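Local coordinates for protein Isomerase/lactonizing enzyme (Agrobacterium fabrum str. C58, PDB 2NQL) that is of unknown specific function but belongs to the enolase superfamily, whose members pair a capping domain with a metal-binding barrel, at residues 37-40 against 45-48; 118-123 against 267-272; 166-171 against 195-200. All blocks are in the same frame, centred on the assembly; numbering follows the deposited sequence.

Contact 1: 37-40 against 45-48; sequences IVRK and VYPT. With SO4 (sulfate ion), chain D.
A two-stranded antiparallel hairpin, strands 36-38 and 45-47, is held by Ile37 and Tyr46, a hydrogen-bonded pair. Ile37 N gives a nearly straight bond to Tyr46 O (2.9 Å, 167°). The return bond from Tyr46 N to Ile37 O is shorter, at 2.7 Å, yet more bent. That same Ile37 O takes a CA-H...O contact from Val45 CA. In the adjoining non-hydrogen-bonded pair, Val38 CG2 lies 3.9 Å from Val45 CB, the two side chains meeting roughly at right angles. On the face shared by Ile37 and Tyr46, the tyrosine reaches back toward Arg39. In one of two modelled conformers, the Arg39 chain bends at its third torsion (chi3 -73°), which turns the guanidinium over Tyr46 OH. The guanidinium and phenol planes are 2° apart, but Tyr46 OH, rather than the ring, lies over the guanidinium centre. Arg39 NH2 comes to 3.5 Å from Tyr46 OH, at too poor an angle for a hydrogen bond. Tyr46 OH instead donates to sulfate O2 (3.0 Å), which sits at the ring edge in its plane, and also bonds Asn42 ND2; His216 NE2 also binds the sulfate. Arg112 of the second subunit makes a cation-pi contact with Tyr46 and bonds Val45 O. On the face of Val38 and Val45, Phe89 and Met109 of that subunit pack in from its helices 75-90 and 98-109.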
loop_
_atom_site.group_PDB
_atom_site.type_symbol
_atom_site.label_atom_id
_atom_site.label_comp_id
_atom_site.label_asym_id
_atom_site.label_seq_id
_atom_site.Cartn_x
_atom_site.Cartn_y
_atom_site.Cartn_z
ATOM N N ILE A 37 -13.543 16.344 2.552
ATOM C CA ILE A 37 -13.605 17.322 1.444
ATOM C C ILE A 37 -12.434 17.182 0.477
ATOM O O ILE A 37 -11.280 17.043 0.886
ATOM C CB ILE A 37 -13.776 18.782 1.998
ATOM C CG1 ILE A 37 -14.228 19.750 0.899
ATOM C CG2 ILE A 37 -12.561 19.245 2.768
ATOM C CD1 ILE A 37 -15.136 20.859 1.470
ATOM N N VAL A 38 -12.741 17.166 -0.813
ATOM C CA VAL A 38 -11.715 17.032 -1.840
ATOM C C VAL A 38 -11.391 18.409 -2.405
ATOM O O VAL A 38 -12.297 19.115 -2.834
ATOM C CB VAL A 38 -12.143 16.039 -2.972
ATOM C CG1 VAL A 38 -11.254 16.173 -4.202
ATOM C CG2 VAL A 38 -12.041 14.610 -2.484
ATOM N N ARG A 39 -10.109 18.778 -2.355
ATOM C CA ARG A 39 -9.623 19.987 -3.010
ATOM C C ARG A 39 -9.586 19.786 -4.523
ATOM O O ARG A 39 -8.887 18.909 -5.023
ATOM C CB ARG A 39 -8.244 20.376 -2.467
ATOM C CG ARG A 39 -7.893 21.854 -2.670
ATOM C CD ARG A 39 -6.402 22.130 -2.474
ATOM N NE ARG A 39 -5.996 22.064 -1.071
ATOM C CZ ARG A 39 -4.735 22.136 -0.646
ATOM N NH1 ARG A 39 -3.737 22.275 -1.507
ATOM N NH2 ARG A 39 -4.475 22.060 0.652
ATOM N N LYS A 40 -10.356 20.593 -5.239
ATOM C CA LYS A 40 -10.522 20.420 -6.684
ATOM C C LYS A 40 -9.208 20.569 -7.447
ATOM O O LYS A 40 -8.967 19.853 -8.421
ATOM C CB LYS A 40 -11.603 21.354 -7.228
ATOM C CG LYS A 40 -12.996 20.828 -6.987
ATOM C CD LYS A 40 -14.053 21.706 -7.637
ATOM C CE LYS A 40 -15.381 21.537 -6.928
ATOM N NZ LYS A 40 -16.496 22.178 -7.657
ATOM N N VAL A 45 -8.147 14.285 -0.941
ATOM C CA VAL A 45 -9.133 14.398 0.127
ATOM C C VAL A 45 -8.496 14.910 1.418
ATOM O O VAL A 45 -7.337 14.605 1.716
ATOM C CB VAL A 45 -9.885 13.039 0.371
ATOM C CG1 VAL A 45 -8.975 12.013 1.074
ATOM C CG2 VAL A 45 -11.204 13.248 1.144
ATOM N N TYR A 46 -9.265 15.700 2.167
ATOM C CA TYR A 46 -8.845 16.264 3.470
ATOM C C TYR A 46 -9.937 16.029 4.493
ATOM O O TYR A 46 -11.125 16.076 4.146
ATOM C CB TYR A 46 -8.575 17.782 3.346
ATOM C CG TYR A 46 -7.385 18.041 2.453
ATOM C CD1 TYR A 46 -6.094 18.115 2.984
ATOM C CD2 TYR A 46 -7.551 18.170 1.074
ATOM C CE1 TYR A 46 -4.982 18.316 2.140
ATOM C CE2 TYR A 46 -6.458 18.383 0.215
ATOM C CZ TYR A 46 -5.176 18.448 0.763
ATOM O OH TYR A 46 -4.110 18.665 -0.077
ATOM N N PRO A 47 -9.544 15.835 5.768
ATOM C CA PRO A 47 -10.484 15.803 6.853
ATOM C C PRO A 47 -10.880 17.227 7.258
ATOM O O PRO A 47 -10.107 18.178 7.019
ATOM C CB PRO A 47 -9.670 15.196 8.001
ATOM C CG PRO A 47 -8.247 15.651 7.749
ATOM C CD PRO A 47 -8.137 15.693 6.227
ATOM N N THR A 48 -12.035 17.344 7.897
ATOM C CA THR A 48 -12.493 18.606 8.470
ATOM C C THR A 48 -12.289 18.621 9.994
ATOM O O THR A 48 -13.125 19.106 10.753
ATOM C CB THR A 48 -13.972 18.909 8.062
ATOM O OG1 THR A 48 -14.806 17.786 8.383
ATOM C CG2 THR A 48 -14.032 19.212 6.527
HETATM S S SO4 D . -0.981 17.568 2.559
HETATM O O1 SO4 D . -1.418 16.208 2.254
HETATM O O2 SO4 D . -1.602 18.449 1.563
HETATM O O3 SO4 D . -1.401 17.961 3.898
HETATM O O4 SO4 D . 0.471 17.632 2.449
#

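Contact 2: 118-123 against 267-272; sequences FYVDAL and EWRTHW
The carboxylate of Asp121 and the guanidinium of Arg269 lie nearly parallel, 7° apart, but on different levels. Asp121 OD1 approaches Arg269 NE to 3.4 Å from well out of the guanidinium plane, so the salt bridge is one of charge alone, with no N-H aimed at the oxygen. Tyr114 of the second subunit makes a cation-pi contact with Arg269. At the guanidinium edge, in plane, lies Glu267 C, while Arg269 NH1 makes a weak 3.4 Å bond to Trp268 O. Directed bonds come from around the pair: Arg269 NE to Gly117 O and NH1 to Arg112 O of the second subunit, with Asp121 OD1 bonded to His292 ND1 and OD2 to the OH of that same Tyr114. The arginine chain bends at its second torsion (chi2 -65°) and runs past Val120 in the opposite direction, bringing Arg269 CB within 3.8 Å of Val120 CG1. The residue after Arg269, Thr270, is the N-cap of helix 271-278, where Thr270 OG1 accepts a weak 3.1 Å bond from Trp272 N. Helix 117-138 thus meets a loop that follows barrel strand 262-264 and the sodium ligand Glu266, a cap-barrel interface consistent with enolase superfamily architecture.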
loop_
_atom_site.group_PDB
_atom_site.type_symbol
_atom_site.label_atom_id
_atom_site.label_comp_id
_atom_site.label_asym_id
_atom_site.label_seq_id
_atom_site.Cartn_x
_atom_site.Cartn_y
_atom_site.Cartn_z
ATOM N N PHE A 118 -1.853 1.457 4.447
ATOM C CA PHE A 118 -2.412 1.266 5.784
ATOM C C PHE A 118 -1.753 0.141 6.561
ATOM O O PHE A 118 -1.715 0.183 7.776
ATOM C CB PHE A 118 -3.920 1.010 5.710
ATOM C CG PHE A 118 -4.689 2.211 5.211
ATOM C CD1 PHE A 118 -4.939 3.278 6.060
ATOM C CD2 PHE A 118 -5.129 2.265 3.875
ATOM C CE1 PHE A 118 -5.642 4.414 5.599
ATOM C CE2 PHE A 118 -5.830 3.380 3.408
ATOM C CZ PHE A 118 -6.072 4.465 4.277
ATOM N N TYR A 119 -1.278 -0.884 5.863
ATOM C CA TYR A 119 -0.627 -1.991 6.554
ATOM C C TYR A 119 0.616 -1.508 7.305
ATOM O O TYR A 119 0.746 -1.779 8.499
ATOM C CB TYR A 119 -0.230 -3.110 5.589
ATOM C CG TYR A 119 0.102 -4.400 6.315
ATOM C CD1 TYR A 119 -0.888 -5.125 6.944
ATOM C CD2 TYR A 119 1.424 -4.903 6.344
ATOM C CE1 TYR A 119 -0.604 -6.339 7.603
ATOM C CE2 TYR A 119 1.730 -6.111 7.017
ATOM C CZ TYR A 119 0.704 -6.822 7.625
ATOM O OH TYR A 119 0.926 -8.011 8.287
ATOM N N VAL A 120 1.476 -0.756 6.618
ATOM C CA VAL A 120 2.657 -0.213 7.281
ATOM C C VAL A 120 2.318 0.889 8.283
ATOM O O VAL A 120 2.995 1.006 9.300
ATOM C CB VAL A 120 3.866 0.072 6.335
ATOM C CG1 VAL A 120 5.122 0.599 7.130
ATOM C CG2 VAL A 120 4.273 -1.239 5.613
ATOM N N ASP A 121 1.235 1.642 8.053
ATOM C CA ASP A 121 0.767 2.597 9.082
ATOM C C ASP A 121 0.545 1.821 10.388
ATOM O O ASP A 121 1.006 2.231 11.467
ATOM C CB ASP A 121 -0.577 3.242 8.698
ATOM C CG ASP A 121 -0.451 4.413 7.738
ATOM O OD1 ASP A 121 0.663 4.834 7.371
ATOM O OD2 ASP A 121 -1.543 4.880 7.314
ATOM N N ALA A 122 -0.165 0.697 10.280
ATOM C CA ALA A 122 -0.478 -0.125 11.445
ATOM C C ALA A 122 0.782 -0.645 12.121
ATOM O O ALA A 122 0.894 -0.587 13.354
ATOM C CB ALA A 122 -1.420 -1.288 11.073
ATOM N N LEU A 123 1.714 -1.147 11.312
ATOM C CA LEU A 123 2.981 -1.657 11.820
ATOM C C LEU A 123 3.773 -0.561 12.511
ATOM O O LEU A 123 4.422 -0.819 13.512
ATOM C CB LEU A 123 3.807 -2.299 10.730
ATOM C CG LEU A 123 3.209 -3.496 9.952
ATOM C CD1 LEU A 123 4.278 -4.099 8.999
ATOM C CD2 LEU A 123 2.624 -4.556 10.902
ATOM N N GLU A 267 5.882 10.239 1.905
ATOM C CA GLU A 267 4.794 9.303 1.644
ATOM C C GLU A 267 5.315 7.871 1.412
ATOM O O GLU A 267 4.543 6.963 1.126
ATOM C CB GLU A 267 3.981 9.798 0.454
ATOM C CG GLU A 267 4.682 9.617 -0.904
ATOM C CD GLU A 267 5.543 10.803 -1.343
ATOM O OE1 GLU A 267 6.226 11.415 -0.506
ATOM O OE2 GLU A 267 5.550 11.136 -2.548
ATOM N N TRP A 268 6.624 7.680 1.559
ATOM C CA TRP A 268 7.204 6.324 1.571
ATOM C C TRP A 268 6.777 5.547 2.802
ATOM O O TRP A 268 6.208 6.119 3.741
ATOM C CB TRP A 268 8.723 6.391 1.516
ATOM C CG TRP A 268 9.266 6.967 0.262
ATOM C CD1 TRP A 268 8.606 7.207 -0.906
ATOM C CD2 TRP A 268 10.612 7.376 0.056
ATOM N NE1 TRP A 268 9.465 7.753 -1.829
ATOM C CE2 TRP A 268 10.704 7.865 -1.264
ATOM C CE3 TRP A 268 11.753 7.401 0.875
ATOM C CZ2 TRP A 268 11.899 8.372 -1.796
ATOM C CZ3 TRP A 268 12.942 7.911 0.340
ATOM C CH2 TRP A 268 13.003 8.369 -0.983
ATOM N N ARG A 269 7.066 4.243 2.815
ATOM C CA ARG A 269 6.853 3.451 4.018
ATOM C C ARG A 269 8.119 2.724 4.507
ATOM O O ARG A 269 8.294 2.547 5.693
ATOM C CB ARG A 269 5.696 2.442 3.811
ATOM C CG ARG A 269 4.321 3.071 3.501
ATOM C CD ARG A 269 3.799 3.900 4.666
ATOM N NE ARG A 269 2.382 4.258 4.511
ATOM C CZ ARG A 269 1.949 5.315 3.833
ATOM N NH1 ARG A 269 2.797 6.159 3.237
ATOM N NH2 ARG A 269 0.648 5.529 3.737
ATOM N N THR A 270 8.973 2.257 3.583
ATOM C CA THR A 270 10.137 1.445 3.982
ATOM C C THR A 270 11.347 1.820 3.125
ATOM O O THR A 270 11.227 2.533 2.130
ATOM C CB THR A 270 9.882 -0.070 3.766
ATOM O OG1 THR A 270 9.851 -0.309 2.361
ATOM C CG2 THR A 270 8.547 -0.546 4.448
ATOM N N HIS A 271 12.517 1.306 3.501
ATOM C CA HIS A 271 13.719 1.514 2.715
ATOM C C HIS A 271 13.573 0.984 1.282
ATOM O O HIS A 271 14.246 1.474 0.371
ATOM C CB HIS A 271 14.911 0.854 3.411
ATOM C CG HIS A 271 14.821 -0.640 3.443
ATOM N ND1 HIS A 271 15.420 -1.438 2.490
ATOM C CD2 HIS A 271 14.169 -1.478 4.286
ATOM C CE1 HIS A 271 15.161 -2.705 2.762
ATOM N NE2 HIS A 271 14.407 -2.756 3.847
ATOM N N TRP A 272 12.678 0.006 1.074
ATOM C CA TRP A 272 12.419 -0.478 -0.289
ATOM C C TRP A 272 11.908 0.632 -1.215
ATOM O O TRP A 272 12.287 0.740 -2.396
ATOM C CB TRP A 272 11.415 -1.638 -0.256
ATOM C CG TRP A 272 11.900 -2.875 0.435
ATOM C CD1 TRP A 272 11.430 -3.396 1.599
ATOM C CD2 TRP A 272 12.935 -3.761 -0.016
ATOM N NE1 TRP A 272 12.096 -4.560 1.909
ATOM C CE2 TRP A 272 13.026 -4.809 0.934
ATOM C CE3 TRP A 272 13.786 -3.779 -1.139
ATOM C CZ2 TRP A 272 13.946 -5.853 0.814
ATOM C CZ3 TRP A 272 14.693 -4.829 -1.265
ATOM C CH2 TRP A 272 14.762 -5.847 -0.291
#

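Contact 3: 166-171 against 195-200; sequences KARGEL and AAEIAN
At 2.7 Å, the bond from Arg168 NH2 to Glu197 OE1 is the shortest polar link between segments 166-171 and 195-200, and at 170° it is almost straight. A second bond runs alongside it, from Arg168 NE to Glu197 OE2 (2.8 Å). The arginine therefore grips the carboxylate side-on, one nitrogen to each oxygen, and both oxygens are met on their syn sides and near the guanidinium plane. The match is not flat: the two planes are turned 32° apart, and the twist shows mostly at OE2, where NE stands well off the carboxylate plane. Glu197 gets there by a bend at its second torsion (chi2 82°), which swings its end across to meet the arginine about at right angles. Arg168 NH1 bonds Glu162 O, giving the guanidinium a third fixed point, while Val189 and Phe185 lie against Arg168 and Glu197 respectively. Next to Arg168, Gly169 has no side chain, and Asn200, about one turn after Glu197, puts ND2 4.0 Å from Gly169 CA. Asn200 ND2 donates to a water 3.2 Å away, which donates to Lys166 O, 2.7 Å from it. Between the two segments the contacts are thus mainly polar, although Leu165 of helix 165-177 packs on Glu197 and Asn200. Since Arg168 and Glu197 are both buried, their mutual neutralisation probably offsets the cost of burying charge and keeps the carboxylate ionised.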
loop_
_atom_site.group_PDB
_atom_site.type_symbol
_atom_site.label_atom_id
_atom_site.label_comp_id
_atom_site.label_asym_id
_atom_site.label_seq_id
_atom_site.Cartn_x
_atom_site.Cartn_y
_atom_site.Cartn_z
ATOM N N LYS A 166 1.485 39.112 1.722
ATOM C CA LYS A 166 2.090 40.004 2.706
ATOM C C LYS A 166 2.064 39.419 4.115
ATOM O O LYS A 166 3.090 39.444 4.806
ATOM C CB LYS A 166 1.444 41.388 2.690
ATOM C CG LYS A 166 2.451 42.519 2.861
ATOM C CD LYS A 166 2.714 42.872 4.322
ATOM C CE LYS A 166 1.633 43.781 4.878
ATOM N NZ LYS A 166 1.693 43.879 6.362
ATOM N N ALA A 167 0.915 38.885 4.536
ATOM C CA ALA A 167 0.767 38.382 5.917
ATOM C C ALA A 167 1.549 37.088 6.128
ATOM O O ALA A 167 2.073 36.843 7.225
ATOM C CB ALA A 167 -0.718 38.211 6.301
ATOM N N ARG A 168 1.674 36.290 5.065
ATOM C CA ARG A 168 2.553 35.119 5.105
ATOM C C ARG A 168 4.011 35.447 5.372
ATOM O O ARG A 168 4.672 34.738 6.130
ATOM C CB ARG A 168 2.404 34.231 3.873
ATOM C CG ARG A 168 1.043 33.516 3.859
ATOM C CD ARG A 168 0.981 32.396 2.839
ATOM N NE ARG A 168 1.143 32.894 1.468
ATOM C CZ ARG A 168 0.186 33.469 0.734
ATOM N NH1 ARG A 168 -1.042 33.638 1.216
ATOM N NH2 ARG A 168 0.463 33.876 -0.501
ATOM N N GLY A 169 4.508 36.516 4.753
ATOM C CA GLY A 169 5.873 36.968 5.006
ATOM C C GLY A 169 6.038 37.541 6.400
ATOM O O GLY A 169 7.062 37.336 7.049
ATOM N N GLU A 170 5.010 38.238 6.870
ATOM C CA GLU A 170 5.045 38.789 8.219
ATOM C C GLU A 170 5.045 37.691 9.269
ATOM O O GLU A 170 5.732 37.801 10.287
ATOM C CB GLU A 170 3.900 39.774 8.432
ATOM C CG GLU A 170 4.014 41.007 7.529
ATOM C CD GLU A 170 5.015 42.054 8.007
ATOM O OE1 GLU A 170 5.614 41.904 9.100
ATOM O OE2 GLU A 170 5.188 43.057 7.285
ATOM N N LEU A 171 4.294 36.626 9.007
ATOM C CA LEU A 171 4.353 35.440 9.836
ATOM C C LEU A 171 5.728 34.765 9.824
ATOM O O LEU A 171 6.216 34.327 10.870
ATOM C CB LEU A 171 3.227 34.477 9.459
ATOM C CG LEU A 171 2.794 33.450 10.503
ATOM C CD1 LEU A 171 2.387 34.105 11.834
ATOM C CD2 LEU A 171 1.630 32.671 9.928
ATOM N N ALA A 195 7.118 31.571 -7.621
ATOM C CA ALA A 195 8.152 32.570 -7.860
ATOM C C ALA A 195 7.902 33.861 -7.093
ATOM O O ALA A 195 8.815 34.394 -6.469
ATOM C CB ALA A 195 8.346 32.838 -9.356
ATOM N N ALA A 196 6.665 34.346 -7.115
ATOM C CA ALA A 196 6.329 35.558 -6.393
ATOM C C ALA A 196 6.405 35.337 -4.875
ATOM O O ALA A 196 6.854 36.229 -4.147
ATOM C CB ALA A 196 4.970 36.060 -6.799
ATOM N N GLU A 197 6.014 34.141 -4.424
ATOM C CA GLU A 197 6.103 33.772 -3.011
ATOM C C GLU A 197 7.536 33.728 -2.485
ATOM O O GLU A 197 7.827 34.351 -1.451
ATOM C CB GLU A 197 5.371 32.459 -2.707
ATOM C CG GLU A 197 5.107 32.217 -1.198
ATOM C CD GLU A 197 3.858 32.945 -0.648
ATOM O OE1 GLU A 197 2.934 33.264 -1.429
ATOM O OE2 GLU A 197 3.799 33.203 0.579
ATOM N N ILE A 198 8.423 33.026 -3.199
ATOM C CA ILE A 198 9.822 32.917 -2.780
ATOM C C ILE A 198 10.556 34.253 -2.865
ATOM O O ILE A 198 11.369 34.557 -1.996
ATOM C CB ILE A 198 10.618 31.767 -3.496
ATOM C CG1 ILE A 198 11.911 31.425 -2.727
ATOM C CG2 ILE A 198 10.884 32.093 -4.977
ATOM C CD1 ILE A 198 12.602 30.096 -3.119
ATOM N N ALA A 199 10.236 35.044 -3.897
ATOM C CA ALA A 199 10.707 36.432 -4.039
ATOM C C ALA A 199 10.381 37.281 -2.801
ATOM O O ALA A 199 11.266 37.919 -2.217
ATOM C CB ALA A 199 10.082 37.070 -5.301
ATOM N N ASN A 200 9.115 37.253 -2.391
ATOM C CA ASN A 200 8.699 37.942 -1.180
ATOM C C ASN A 200 9.382 37.458 0.090
ATOM O O ASN A 200 9.911 38.266 0.859
ATOM C CB ASN A 200 7.182 37.903 -1.015
ATOM C CG ASN A 200 6.712 38.772 0.135
ATOM O OD1 ASN A 200 6.866 39.994 0.103
ATOM N ND2 ASN A 200 6.163 38.150 1.167
HETATM O O HOH W 1 5.509 39.935 3.692
#

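How the contacts relate
From the N terminus, the chain first closes contact 1, a tight hairpin whose ends are only a few residues apart. Helix 117-138 then opens contact 2, whose loop is the longest of the three: it runs through a large part of the barrel before returning at 267-272, tying the N-terminal capping domain to the barrel. Contact 3 is nested inside that loop and joins two helices that follow one another in the barrel, flanking strand 182-186. None of the three touches another; contacts 2 and 3 lie on opposite sides of the chain's centre, their own centres about 35 Å apart. Contacts 1 and 2 both meet the second subunit, whereas contact 3 stays within its own chain.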